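Concanavalin B (PDB 6CAF) may act as a carbohydrate-binding protein and is a chitinase-like seed protein of the glycosyl hydrolase 18 family. Local coordinates at residues 57-61 against 72-76; 88-94 against 140-146; 38-42 against 291-296. All coordinates share one frame; numbering follows the deposited sequence. Where two conformers were deposited one is given.

Read from the N terminus, the chain first passes through 38-42, in the loop after strand 31-36, whose partner 291-296 arrives only near the end. The loop closed by interaction 3 therefore spans most of the chain and encloses the other two. Interaction 1 closes a short loop, folding 72-76 back over strand 55-64. Interaction 2 opens afterwards at 88-94 and closes at 140-146, so it follows interaction 1 in series, and none of the three cross. L73 packs on L143 and I58 on I94, which joins interactions 1 and 2; E76 lies against Q38 and R39 of interaction 3. Interaction 3 itself ties the turn after the first barrel strand to the helix that follows the last, 284-290.

Interaction 1 (57-61 against 72-76); sequences FISFL and ELELE
L75 reaches across from the loop and lays its CD2 methyl on the backbone of strand 57-61, with CD2 3.4 Å from S59 O. The torsion that swings L75 CG anti to its own carbonyl carbon (chi1 -62°) directs the branch at the strand, and the other methyl, L75 CD1, meets I58 CG2 at 3.9 Å, the two side chains crossing at about a right angle. L73 works one step further along: its CD1 touches both F60 O, at 3.5 Å, and the methyl L61 CD1, at 4.0 Å. This close-set part is built of leucine and isoleucine methyls set against one another and against the strand backbone. The other side is looser and wet. The segments run roughly antiparallel, yet no direct hydrogen bond joins them; waters stand where paired strands would bond. One accepts from E74 N and lies 2.7 Å from F60 O, to which it donates, while another accepts from F60 N and donates to E74 O, at 2.9 Å. A third accepts from E76 N but reaches S59 O only weakly. E74 turns its carboxylate away, to S82. The peptide bond before F60 is cis, a feature also known from hevamine and other family 18 chitinases. Within the TIM barrel, strand 55-64 lies between strands 31-36 and 103-109: I58 and L61 also pack on V104 and L108, L75 rests on W36, and L73 on L143.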
ATOM      1  N   PHE A  57      -1.085  -5.322   2.571  1.00 10.06           N
ATOM      2  CA  PHE A  57      -0.945  -4.177   3.464  1.00 10.54           C
ATOM      3  C   PHE A  57      -1.881  -4.358   4.657  1.00 10.45           C
ATOM      4  O   PHE A  57      -3.111  -4.329   4.489  1.00 12.27           O
ATOM      5  CB  PHE A  57      -1.363  -2.869   2.785  1.00 11.03           C
ATOM      6  CG  PHE A  57      -0.644  -2.535   1.517  1.00 10.30           C
ATOM      7  CD1 PHE A  57       0.720  -2.325   1.488  1.00 11.38           C
ATOM      8  CD2 PHE A  57      -1.360  -2.357   0.352  1.00 11.52           C
ATOM      9  CE1 PHE A  57       1.336  -1.946   0.319  1.00 13.37           C
ATOM     10  CE2 PHE A  57      -0.740  -1.954  -0.804  1.00 13.40           C
ATOM     11  CZ  PHE A  57       0.617  -1.771  -0.838  1.00 12.73           C
ATOM     12  N   ILE A  58      -1.336  -4.550   5.861  1.00 10.50           N
ATOM     13  CA  ILE A  58      -2.148  -4.557   7.076  1.00 10.72           C
ATOM     14  C   ILE A  58      -2.506  -3.110   7.395  1.00 10.81           C
ATOM     15  O   ILE A  58      -1.609  -2.268   7.603  1.00 12.04           O
ATOM     16  CB  ILE A  58      -1.420  -5.217   8.256  1.00 11.86           C
ATOM     17  CG1 ILE A  58      -1.157  -6.698   7.933  1.00 14.17           C
ATOM     18  CG2 ILE A  58      -2.216  -5.054   9.516  1.00 13.30           C
ATOM     19  CD1 ILE A  58      -0.383  -7.441   8.982  1.00 16.55           C
ATOM     20  N   SER A  59      -3.811  -2.831   7.388  1.00 10.39           N
ATOM     21  CA  SER A  59      -4.311  -1.472   7.255  1.00 12.22           C
ATOM     22  C   SER A  59      -5.312  -1.137   8.352  1.00 11.62           C
ATOM     23  O   SER A  59      -6.355  -1.787   8.412  1.00 13.47           O
ATOM     24  CB  SER A  59      -4.980  -1.360   5.890  1.00 14.56           C
ATOM     25  OG  SER A  59      -4.055  -1.702   4.847  1.00 15.74           O
ATOM     26  N   PHE A  60      -5.068  -0.172   9.230  1.00 11.18           N
ATOM     27  CA  PHE A  60      -4.009   0.817   9.217  1.00 10.98           C
ATOM     28  C   PHE A  60      -3.558   1.135  10.636  1.00 11.23           C
ATOM     29  O   PHE A  60      -4.360   1.089  11.562  1.00 12.63           O
ATOM     30  CB  PHE A  60      -4.513   2.154   8.656  1.00 12.18           C
ATOM     31  CG  PHE A  60      -4.920   2.104   7.203  1.00 11.49           C
ATOM     32  CD1 PHE A  60      -3.985   2.265   6.204  1.00 12.12           C
ATOM     33  CD2 PHE A  60      -6.227   1.873   6.847  1.00 12.50           C
ATOM     34  CE1 PHE A  60      -4.339   2.226   4.884  1.00 12.71           C
ATOM     35  CE2 PHE A  60      -6.598   1.846   5.522  1.00 13.55           C
ATOM     36  CZ  PHE A  60      -5.651   2.007   4.543  1.00 12.96           C
ATOM     37  N   LEU A  61      -2.293   1.539  10.768  1.00 11.25           N
ATOM     38  CA  LEU A  61      -1.831   2.268  11.960  1.00 10.75           C
ATOM     39  C   LEU A  61      -2.206   3.727  11.706  1.00 11.77           C
ATOM     40  O   LEU A  61      -1.588   4.399  10.884  1.00 11.79           O
ATOM     41  CB  LEU A  61      -0.340   2.098  12.155  1.00 11.45           C
ATOM     42  CG  LEU A  61       0.163   2.586  13.504  1.00 12.45           C
ATOM     43  CD1 LEU A  61      -0.107   1.556  14.586  1.00 13.53           C
ATOM     44  CD2 LEU A  61       1.630   2.929  13.436  1.00 13.94           C
ATOM     45  N   GLU A  72      -0.878   2.471  19.126  1.00 15.34           N
ATOM     46  CA  GLU A  72      -1.601   1.225  19.223  0.50 15.42           C
ATOM     47  C   GLU A  72      -2.345   0.911  17.946  1.00 15.99           C
ATOM     48  O   GLU A  72      -2.902   1.799  17.294  1.00 18.84           O
ATOM     49  CB  GLU A  72      -2.567   1.272  20.387  0.50 18.67           C
ATOM     50  CG  GLU A  72      -3.294  -0.045  20.590  0.50 22.75           C
ATOM     51  CD  GLU A  72      -2.378  -1.207  21.031  0.50 27.21           C
ATOM     52  OE1 GLU A  72      -1.635  -1.862  20.220  0.50 19.92           O
ATOM     53  OE2 GLU A  72      -2.430  -1.491  22.239  0.50 37.28           O
ATOM     54  N   LEU A  73      -2.333  -0.362  17.572  1.00 15.13           N
ATOM     55  CA  LEU A  73      -2.996  -0.788  16.370  1.00 14.02           C
ATOM     56  C   LEU A  73      -4.434  -1.198  16.666  1.00 14.44           C
ATOM     57  O   LEU A  73      -4.704  -1.985  17.573  1.00 16.84           O
ATOM     58  CB  LEU A  73      -2.207  -1.943  15.743  1.00 14.47           C
ATOM     59  CG  LEU A  73      -2.719  -2.403  14.372  1.00 15.49           C
ATOM     60  CD1 LEU A  73      -2.513  -1.324  13.327  1.00 15.34           C
ATOM     61  CD2 LEU A  73      -2.004  -3.660  13.987  1.00 17.54           C
ATOM     62  N   GLU A  74      -5.350  -0.665  15.876  1.00 14.19           N
ATOM     63  CA  GLU A  74      -6.749  -1.047  15.940  1.00 16.30           C
ATOM     64  C   GLU A  74      -7.211  -1.323  14.516  1.00 15.54           C
ATOM     65  O   GLU A  74      -7.197  -0.442  13.669  1.00 19.58           O
ATOM     66  CB  GLU A  74      -7.587   0.099  16.508  1.00 19.89           C
ATOM     67  CG  GLU A  74      -7.394   0.359  17.987  1.00 23.83           C
ATOM     68  CD  GLU A  74      -8.410  -0.345  18.872  1.00 29.47           C
ATOM     69  OE1 GLU A  74      -9.168  -1.208  18.403  1.00 31.33           O
ATOM     70  OE2 GLU A  74      -8.427  -0.014  20.055  1.00 34.34           O
ATOM     71  N   LEU A  75      -7.589  -2.562  14.278  1.00 15.31           N
ATOM     72  CA  LEU A  75      -8.104  -2.990  12.980  1.00 15.74           C
ATOM     73  C   LEU A  75      -9.605  -3.198  13.163  1.00 17.40           C
ATOM     74  O   LEU A  75     -10.021  -4.011  14.007  1.00 18.33           O
ATOM     75  CB  LEU A  75      -7.415  -4.278  12.536  1.00 15.70           C
ATOM     76  CG  LEU A  75      -5.893  -4.176  12.338  1.00 15.12           C
ATOM     77  CD1 LEU A  75      -5.362  -5.496  11.804  1.00 16.98           C
ATOM     78  CD2 LEU A  75      -5.529  -3.022  11.419  1.00 17.05           C
ATOM     79  N   GLU A  76     -10.403  -2.442  12.398  1.00 17.98           N
ATOM     80  CA  GLU A  76     -11.839  -2.308  12.624  1.00 19.89           C
ATOM     81  C   GLU A  76     -12.548  -3.652  12.613  1.00 18.62           C
ATOM     82  O   GLU A  76     -12.540  -4.365  11.608  1.00 20.95           O
ATOM     83  CB  GLU A  76     -12.442  -1.383  11.575  1.00 25.85           C
ATOM     84  CG  GLU A  76     -13.893  -1.029  11.811  1.00 33.93           C
ATOM     85  CD  GLU A  76     -14.487  -0.318  10.604  1.00 81.15           C
ATOM     86  OE1 GLU A  76     -14.032   0.852  10.317  1.00135.42           O
ATOM     87  OE2 GLU A  76     -15.379  -0.970   9.930  1.00113.24           O
TER
HETATM   88  O   HOH W   1      -9.203  -1.305  10.046  1.00 20.37           O
HETATM   89  O   HOH W   2      -4.640   1.652  14.214  1.00 15.40           O
HETATM   90  O   HOH W   3      -7.384   0.510  10.953  1.00 18.65           O

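Interaction 2 (88-94 against 140-146); sequences SFLESQI and EGPLGKV
E91 points its CG directly opposite its backbone N (chi1 -180°) and stays extended through the next bond, which carries its carboxylate alongside the turn to K145. L143, with CG beside its own N, sends its methyls back toward L90 and I94. The result is a polar bond flanked by an apolar patch. K145 N donates to E91 OE1 at 2.9 Å in a nearly straight bond (170°), arriving from well above the carboxylate plane. This N-H comes directly after the type I turn from G141 to G144, and a side chain at G144 would run into E91 OE1. On the apolar side, L143 CD2 lies 3.7 Å from L90 CD1, and I94 CD1 packs 4.0 Å from L143 CB. V146 CG1 slides past E91 CG at 3.9 Å. The cost is L143 O, which this packing buries without a polar partner. Were E91 cut back to an alanine, K145 N would probably lose its acceptor and K95 its salt-bridge mate, and a gap would probably open beside V146. E140 brings a second carboxylate, with E91 OE1 and E140 OE1 4.4 Å apart, and one water donates to E91 OE1 and E140 OE2. The chemistry thus suggests two like charges made tolerable: the water probably eases their repulsion, and K95, bound to both E91 OE2 and K145 O, is likely to keep E91 ionised.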
ATOM      1  N   SER A  88      -1.955  -9.217  18.410  1.00 16.44           N
ATOM      2  CA  SER A  88      -0.833 -10.136  18.441  1.00 18.22           C
ATOM      3  C   SER A  88      -1.205 -11.551  17.994  1.00 18.52           C
ATOM      4  O   SER A  88      -0.322 -12.345  17.663  1.00 20.66           O
ATOM      5  CB  SER A  88      -0.194 -10.140  19.828  1.00 19.00           C
ATOM      6  OG  SER A  88      -1.131 -10.547  20.796  1.00 20.87           O
ATOM      7  N   PHE A  89      -2.497 -11.859  17.975  1.00 19.22           N
ATOM      8  CA  PHE A  89      -2.960 -13.171  17.487  1.00 22.88           C
ATOM      9  C   PHE A  89      -2.551 -13.345  16.018  1.00 20.74           C
ATOM     10  O   PHE A  89      -2.428 -14.460  15.530  1.00 23.19           O
ATOM     11  CB  PHE A  89      -4.502 -13.358  17.663  1.00 25.40           C
ATOM     12  CG  PHE A  89      -5.358 -12.832  16.483  1.00 28.94           C
ATOM     13  CD1 PHE A  89      -5.669 -13.637  15.391  1.00 32.21           C
ATOM     14  CD2 PHE A  89      -5.905 -11.565  16.524  1.00 47.24           C
ATOM     15  CE1 PHE A  89      -6.462 -13.163  14.358  1.00 32.51           C
ATOM     16  CE2 PHE A  89      -6.683 -11.079  15.486  1.00 44.66           C
ATOM     17  CZ  PHE A  89      -6.961 -11.870  14.404  1.00 36.85           C
ATOM     18  N   LEU A  90      -2.308 -12.229  15.324  1.00 16.87           N
ATOM     19  CA  LEU A  90      -1.957 -12.295  13.914  1.00 16.12           C
ATOM     20  C   LEU A  90      -0.536 -12.745  13.624  1.00 16.61           C
ATOM     21  O   LEU A  90      -0.216 -13.081  12.486  1.00 16.42           O
ATOM     22  CB  LEU A  90      -2.243 -10.962  13.217  1.00 15.61           C
ATOM     23  CG  LEU A  90      -3.712 -10.575  13.081  1.00 18.27           C
ATOM     24  CD1 LEU A  90      -3.851  -9.107  12.741  1.00 17.41           C
ATOM     25  CD2 LEU A  90      -4.421 -11.427  12.048  1.00 24.56           C
ATOM     26  N   GLU A  91       0.305 -12.830  14.653  1.00 16.91           N
ATOM     27  CA  GLU A  91       1.697 -13.182  14.427  1.00 16.42           C
ATOM     28  C   GLU A  91       1.866 -14.448  13.606  1.00 17.55           C
ATOM     29  O   GLU A  91       2.613 -14.461  12.622  1.00 17.46           O
ATOM     30  CB  GLU A  91       2.421 -13.348  15.748  1.00 18.37           C
ATOM     31  CG  GLU A  91       3.896 -13.714  15.626  1.00 20.00           C
ATOM     32  CD  GLU A  91       4.566 -14.034  16.951  1.00 22.74           C
ATOM     33  OE1 GLU A  91       4.367 -13.286  17.933  1.00 21.63           O
ATOM     34  OE2 GLU A  91       5.356 -14.990  16.983  1.00 32.45           O
ATOM     35  N   SER A  92       1.184 -15.524  14.001  1.00 17.41           N
ATOM     36  CA  SER A  92       1.384 -16.788  13.299  1.00 19.34           C
ATOM     37  C   SER A  92       0.911 -16.688  11.830  1.00 16.98           C
ATOM     38  O   SER A  92       1.532 -17.267  10.941  1.00 18.07           O
ATOM     39  CB  SER A  92       0.652 -17.930  14.019  1.00 23.21           C
ATOM     40  OG  SER A  92      -0.738 -17.696  14.012  1.00 30.72           O
ATOM     41  N   GLN A  93      -0.166 -15.952  11.577  1.00 17.21           N
ATOM     42  CA  GLN A  93      -0.686 -15.792  10.232  1.00 16.47           C
ATOM     43  C   GLN A  93       0.264 -14.972   9.373  1.00 14.87           C
ATOM     44  O   GLN A  93       0.490 -15.282   8.192  1.00 15.89           O
ATOM     45  CB  GLN A  93      -2.086 -15.169  10.224  1.00 17.54           C
ATOM     46  CG  GLN A  93      -3.143 -16.086  10.801  1.00 22.07           C
ATOM     47  CD  GLN A  93      -4.501 -15.451  10.901  1.00 19.84           C
ATOM     48  OE1 GLN A  93      -5.083 -15.021   9.893  1.00 20.61           O
ATOM     49  NE2 GLN A  93      -5.048 -15.429  12.117  1.00 25.86           N
ATOM     50  N   ILE A  94       0.842 -13.930   9.962  1.00 14.51           N
ATOM     51  CA  ILE A  94       1.819 -13.139   9.251  1.00 15.90           C
ATOM     52  C   ILE A  94       3.005 -14.010   8.831  1.00 15.25           C
ATOM     53  O   ILE A  94       3.470 -13.984   7.690  1.00 15.04           O
ATOM     54  CB  ILE A  94       2.285 -11.974  10.134  1.00 14.46           C
ATOM     55  CG1 ILE A  94       1.148 -10.967  10.263  1.00 14.89           C
ATOM     56  CG2 ILE A  94       3.541 -11.323   9.578  1.00 16.21           C
ATOM     57  CD1 ILE A  94       1.335  -9.960  11.374  1.00 15.79           C
ATOM     58  N   GLU A 140       8.130  -7.664  21.473  1.00 18.10           N
ATOM     59  CA  GLU A 140       6.702  -7.906  21.280  1.00 18.65           C
ATOM     60  C   GLU A 140       6.046  -6.583  21.013  1.00 18.23           C
ATOM     61  O   GLU A 140       6.126  -5.665  21.823  1.00 19.25           O
ATOM     62  CB  GLU A 140       6.101  -8.503  22.563  1.00 21.68           C
ATOM     63  CG  GLU A 140       6.695  -9.829  22.980  1.00 33.01           C
ATOM     64  CD  GLU A 140       6.219 -10.984  22.133  1.00 43.33           C
ATOM     65  OE1 GLU A 140       5.212 -10.807  21.443  1.00 31.08           O
ATOM     66  OE2 GLU A 140       6.840 -12.068  22.175  1.00 62.28           O
ATOM     67  N   GLY A 141       5.342  -6.499  19.895  1.00 17.43           N
ATOM     68  CA  GLY A 141       4.592  -5.307  19.511  1.00 16.82           C
ATOM     69  C   GLY A 141       3.136  -5.633  19.256  1.00 14.74           C
ATOM     70  O   GLY A 141       2.644  -6.714  19.598  1.00 16.47           O
ATOM     71  N   PRO A 142       2.423  -4.680  18.654  1.00 14.75           N
ATOM     72  CA  PRO A 142       1.000  -4.868  18.450  1.00 15.13           C
ATOM     73  C   PRO A 142       0.611  -6.125  17.670  1.00 15.85           C
ATOM     74  O   PRO A 142      -0.437  -6.684  17.928  1.00 17.36           O
ATOM     75  CB  PRO A 142       0.601  -3.579  17.723  1.00 15.98           C
ATOM     76  CG  PRO A 142       1.561  -2.559  18.274  1.00 16.93           C
ATOM     77  CD  PRO A 142       2.854  -3.304  18.336  1.00 16.38           C
ATOM     78  N   LEU A 143       1.445  -6.529  16.718  1.00 14.37           N
ATOM     79  CA  LEU A 143       1.227  -7.719  15.899  1.00 14.98           C
ATOM     80  C   LEU A 143       2.011  -8.920  16.384  1.00 16.28           C
ATOM     81  O   LEU A 143       2.147  -9.892  15.677  1.00 18.48           O
ATOM     82  CB  LEU A 143       1.531  -7.413  14.423  1.00 14.44           C
ATOM     83  CG  LEU A 143       0.522  -6.474  13.750  1.00 14.38           C
ATOM     84  CD1 LEU A 143       1.058  -5.996  12.431  1.00 14.49           C
ATOM     85  CD2 LEU A 143      -0.817  -7.161  13.557  1.00 13.96           C
ATOM     86  N   GLY A 144       2.466  -8.868  17.632  1.00 15.35           N
ATOM     87  CA  GLY A 144       3.329  -9.898  18.149  1.00 16.92           C
ATOM     88  C   GLY A 144       4.776  -9.585  17.896  1.00 16.07           C
ATOM     89  O   GLY A 144       5.181  -8.423  17.757  1.00 17.40           O
ATOM     90  N   LYS A 145       5.577 -10.632  17.831  1.00 16.16           N
ATOM     91  CA  LYS A 145       6.988 -10.504  17.551  1.00 16.99           C
ATOM     92  C   LYS A 145       7.176 -10.851  16.074  1.00 16.55           C
ATOM     93  O   LYS A 145       7.106 -12.023  15.686  1.00 19.04           O
ATOM     94  CB  LYS A 145       7.834 -11.403  18.443  1.00 20.77           C
ATOM     95  CG  LYS A 145       9.308 -11.116  18.345  1.00 26.25           C
ATOM     96  CD  LYS A 145      10.089 -11.860  19.426  1.00 39.31           C
ATOM     97  CE  LYS A 145      10.083 -11.097  20.736  1.00 41.03           C
ATOM     98  NZ  LYS A 145      10.980 -11.751  21.726  1.00 53.80           N
ATOM     99  N   VAL A 146       7.328  -9.820  15.254  1.00 15.22           N
ATOM    100  CA  VAL A 146       7.354  -9.966  13.812  1.00 14.35           C
ATOM    101  C   VAL A 146       8.450  -9.119  13.187  1.00 14.00           C
ATOM    102  O   VAL A 146       8.942  -8.165  13.815  1.00 14.93           O
ATOM    103  CB  VAL A 146       5.996  -9.583  13.155  1.00 16.08           C
ATOM    104  CG1 VAL A 146       4.874 -10.526  13.588  1.00 18.40           C
ATOM    105  CG2 VAL A 146       5.609  -8.132  13.426  1.00 16.29           C
TER
HETATM  106  O   HOH W   4       5.560 -13.765  20.331  1.00 46.87           O

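Interaction 3 (38-42 against 291-296); sequences QREDG and NRQADK
D41 meets the start of helix 292-298 with a carboxylate gripped at both oxygens. OD2 takes three partners: Q38 N at 3.0 Å, G37 N, and a water that also accepts from N291 ND2. OD1 serves the helix, accepting from Q293 N at 2.8 Å through a bent bond (139°) that comes in on the anti side, somewhat out of plane. With CG anti to the carbonyl carbon of D41 (chi1 -67°), the group lies where it can bind its own turn and the helix end together. N291 is the N-cap, its OD1 accepting from A294 N at 3.1 Å. Helix side chains pack against the backbone of D41: R292 CG approaches D41 O to 3.4 Å, and K296 CD comes within 3.5 Å of the same oxygen. A water donates to D41 O and accepts from R292 NH2, while the arginine's NE and NH1 bind T47 and Y53. E40 and Q293 lie side by side, their carboxylate and amide planes nearly parallel, 12° apart. Here a turn after the first strand, 31-36, receives the capped helix after the last strand, 284-290, the neighbourhood where a TIM barrel closes on itself; the cis peptide before N291 recalls the one at the corresponding strand end in hevamine.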
ATOM      1  N   GLN A  38     -10.060  -5.006   7.987  1.00 16.08           N
ATOM      2  CA  GLN A  38     -11.440  -4.777   8.422  1.00 18.75           C
ATOM      3  C   GLN A  38     -12.159  -6.098   8.495  1.00 18.65           C
ATOM      4  O   GLN A  38     -11.705  -7.089   7.946  1.00 18.00           O
ATOM      5  CB  GLN A  38     -12.170  -3.799   7.507  1.00 23.93           C
ATOM      6  CG  GLN A  38     -12.390  -4.210   6.082  1.00 32.89           C
ATOM      7  CD  GLN A  38     -13.133  -3.127   5.292  1.00 35.14           C
ATOM      8  OE1 GLN A  38     -13.156  -1.950   5.695  1.00 44.05           O
ATOM      9  NE2 GLN A  38     -13.793  -3.533   4.214  1.00 37.81           N
ATOM     10  N   ARG A  39     -13.194  -6.159   9.325  1.00 19.64           N
ATOM     11  CA  ARG A  39     -13.876  -7.427   9.540  1.00 21.63           C
ATOM     12  C   ARG A  39     -14.314  -8.108   8.246  1.00 21.23           C
ATOM     13  O   ARG A  39     -14.130  -9.319   8.057  1.00 20.93           O
ATOM     14  CB  ARG A  39     -15.079  -7.216  10.463  1.00 28.17           C
ATOM     15  CG  ARG A  39     -15.881  -8.480  10.721  1.00 34.47           C
ATOM     16  CD  ARG A  39     -17.079  -8.228  11.636  1.00 46.24           C
ATOM     17  NE  ARG A  39     -16.664  -8.200  13.034  1.00 73.54           N
ATOM     18  CZ  ARG A  39     -16.644  -9.262  13.834  1.00124.91           C
ATOM     19  NH1 ARG A  39     -16.245  -9.124  15.091  1.00 95.47           N
ATOM     20  NH2 ARG A  39     -17.056 -10.453  13.402  1.00171.66           N
ATOM     21  N   GLU A  40     -14.811  -7.362   7.352  1.00 19.46           N
ATOM     22  CA  GLU A  40     -15.402  -7.864   6.114  1.00 19.54           C
ATOM     23  C   GLU A  40     -14.365  -8.421   5.125  1.00 17.66           C
ATOM     24  O   GLU A  40     -14.738  -8.994   4.093  1.00 19.76           O
ATOM     25  CB  GLU A  40     -16.265  -6.776   5.443  1.00 25.72           C
ATOM     26  CG  GLU A  40     -17.494  -6.371   6.265  1.00 40.63           C
ATOM     27  CD  GLU A  40     -17.194  -5.277   7.340  1.00 52.01           C
ATOM     28  OE1 GLU A  40     -16.054  -4.835   7.534  1.00 42.15           O
ATOM     29  OE2 GLU A  40     -18.170  -4.843   7.984  1.00 84.26           O
ATOM     30  N   ASP A  41     -13.089  -8.129   5.433  1.00 16.72           N
ATOM     31  CA  ASP A  41     -12.018  -8.640   4.607  1.00 16.45           C
ATOM     32  C   ASP A  41     -11.764 -10.116   4.858  1.00 17.75           C
ATOM     33  O   ASP A  41     -11.007 -10.743   4.128  1.00 19.07           O
ATOM     34  CB  ASP A  41     -10.712  -7.903   4.888  1.00 15.57           C
ATOM     35  CG  ASP A  41     -10.736  -6.466   4.469  1.00 16.33           C
ATOM     36  OD1 ASP A  41     -11.455  -6.112   3.515  1.00 17.34           O
ATOM     37  OD2 ASP A  41      -9.957  -5.697   5.078  1.00 16.33           O
ATOM     38  N   GLY A  42     -12.338 -10.677   5.914  1.00 17.73           N
ATOM     39  CA  GLY A  42     -12.049 -12.049   6.272  1.00 16.95           C
ATOM     40  C   GLY A  42     -10.650 -12.210   6.875  1.00 17.78           C
ATOM     41  O   GLY A  42     -10.015 -11.251   7.320  1.00 18.99           O
ATOM     42  N   ASN A 291     -10.381  -2.947  -1.727  1.00 14.10           N
ATOM     43  CA  ASN A 291      -9.654  -3.640  -0.676  1.00 13.33           C
ATOM     44  C   ASN A 291     -10.002  -5.137  -0.761  1.00 13.11           C
ATOM     45  O   ASN A 291     -10.662  -5.593  -1.718  1.00 13.96           O
ATOM     46  CB  ASN A 291      -9.994  -3.059   0.686  1.00 14.88           C
ATOM     47  CG  ASN A 291     -11.471  -3.200   1.020  1.00 16.25           C
ATOM     48  OD1 ASN A 291     -12.283  -3.674   0.231  1.00 16.02           O
ATOM     49  ND2 ASN A 291     -11.817  -2.817   2.235  1.00 23.64           N
ATOM     50  N   ARG A 292      -9.547  -5.918   0.214  1.00 12.75           N
ATOM     51  CA  ARG A 292      -9.743  -7.347   0.160  1.00 12.30           C
ATOM     52  C   ARG A 292     -11.246  -7.690   0.099  1.00 13.00           C
ATOM     53  O   ARG A 292     -11.640  -8.559  -0.681  1.00 13.20           O
ATOM     54  CB  ARG A 292      -9.063  -8.014   1.331  1.00 13.53           C
ATOM     55  CG  ARG A 292      -9.326  -9.501   1.446  1.00 14.31           C
ATOM     56  CD  ARG A 292      -8.855 -10.321   0.272  1.00 14.63           C
ATOM     57  NE  ARG A 292      -9.052 -11.719   0.587  1.00 16.28           N
ATOM     58  CZ  ARG A 292      -9.432 -12.691  -0.237  1.00 17.21           C
ATOM     59  NH1 ARG A 292      -9.413 -12.492  -1.524  1.00 16.78           N
ATOM     60  NH2 ARG A 292      -9.758 -13.882   0.252  1.00 23.85           N
ATOM     61  N   GLN A 293     -12.060  -7.033   0.918  1.00 12.96           N
ATOM     62  CA  GLN A 293     -13.500  -7.281   0.902  1.00 14.35           C
ATOM     63  C   GLN A 293     -14.063  -7.127  -0.500  1.00 13.42           C
ATOM     64  O   GLN A 293     -14.824  -7.981  -0.991  1.00 15.23           O
ATOM     65  CB  GLN A 293     -14.218  -6.300   1.849  1.00 16.70           C
ATOM     66  CG  GLN A 293     -15.732  -6.373   1.812  1.00 20.25           C
ATOM     67  CD  GLN A 293     -16.459  -5.332   2.624  1.00 28.45           C
ATOM     68  OE1 GLN A 293     -15.870  -4.494   3.290  1.00 37.63           O
ATOM     69  NE2 GLN A 293     -17.780  -5.392   2.561  1.00 41.41           N
ATOM     70  N   ALA A 294     -13.735  -6.012  -1.149  1.00 13.14           N
ATOM     71  CA  ALA A 294     -14.270  -5.761  -2.464  1.00 13.92           C
ATOM     72  C   ALA A 294     -13.768  -6.771  -3.490  1.00 12.95           C
ATOM     73  O   ALA A 294     -14.512  -7.188  -4.385  1.00 14.28           O
ATOM     74  CB  ALA A 294     -13.963  -4.335  -2.882  1.00 16.20           C
ATOM     75  N   ASP A 295     -12.501  -7.168  -3.341  1.00 12.59           N
ATOM     76  CA  ASP A 295     -11.919  -8.156  -4.258  1.00 12.63           C
ATOM     77  C   ASP A 295     -12.615  -9.504  -4.113  1.00 13.95           C
ATOM     78  O   ASP A 295     -12.946 -10.155  -5.104  1.00 15.30           O
ATOM     79  CB  ASP A 295     -10.432  -8.278  -3.996  1.00 12.64           C
ATOM     80  CG  ASP A 295      -9.676  -8.972  -5.085  1.00 12.96           C
ATOM     81  OD1 ASP A 295     -10.206  -9.097  -6.198  1.00 14.42           O
ATOM     82  OD2 ASP A 295      -8.516  -9.368  -4.841  1.00 15.18           O
ATOM     83  N   LYS A 296     -12.908  -9.885  -2.871  1.00 14.70           N
ATOM     84  CA  LYS A 296     -13.666 -11.110  -2.636  1.00 16.81           C
ATOM     85  C   LYS A 296     -15.060 -11.064  -3.259  1.00 17.39           C
ATOM     86  O   LYS A 296     -15.574 -12.061  -3.756  1.00 21.32           O
ATOM     87  CB  LYS A 296     -13.884 -11.328  -1.110  1.00 23.70           C
ATOM     88  CG  LYS A 296     -12.706 -11.832  -0.368  1.00 27.72           C
ATOM     89  CD  LYS A 296     -12.700 -11.373   1.074  1.00 39.99           C
ATOM     90  CE  LYS A 296     -13.973 -11.753   1.791  1.00 39.54           C
ATOM     91  NZ  LYS A 296     -14.023 -13.241   1.886  1.00 43.56           N
TER
HETATM   92  O   HOH W   5     -10.028 -13.128   3.371  1.00 24.85           O
HETATM   93  O   HOH W   6      -9.520  -3.092   4.164  1.00 25.73           O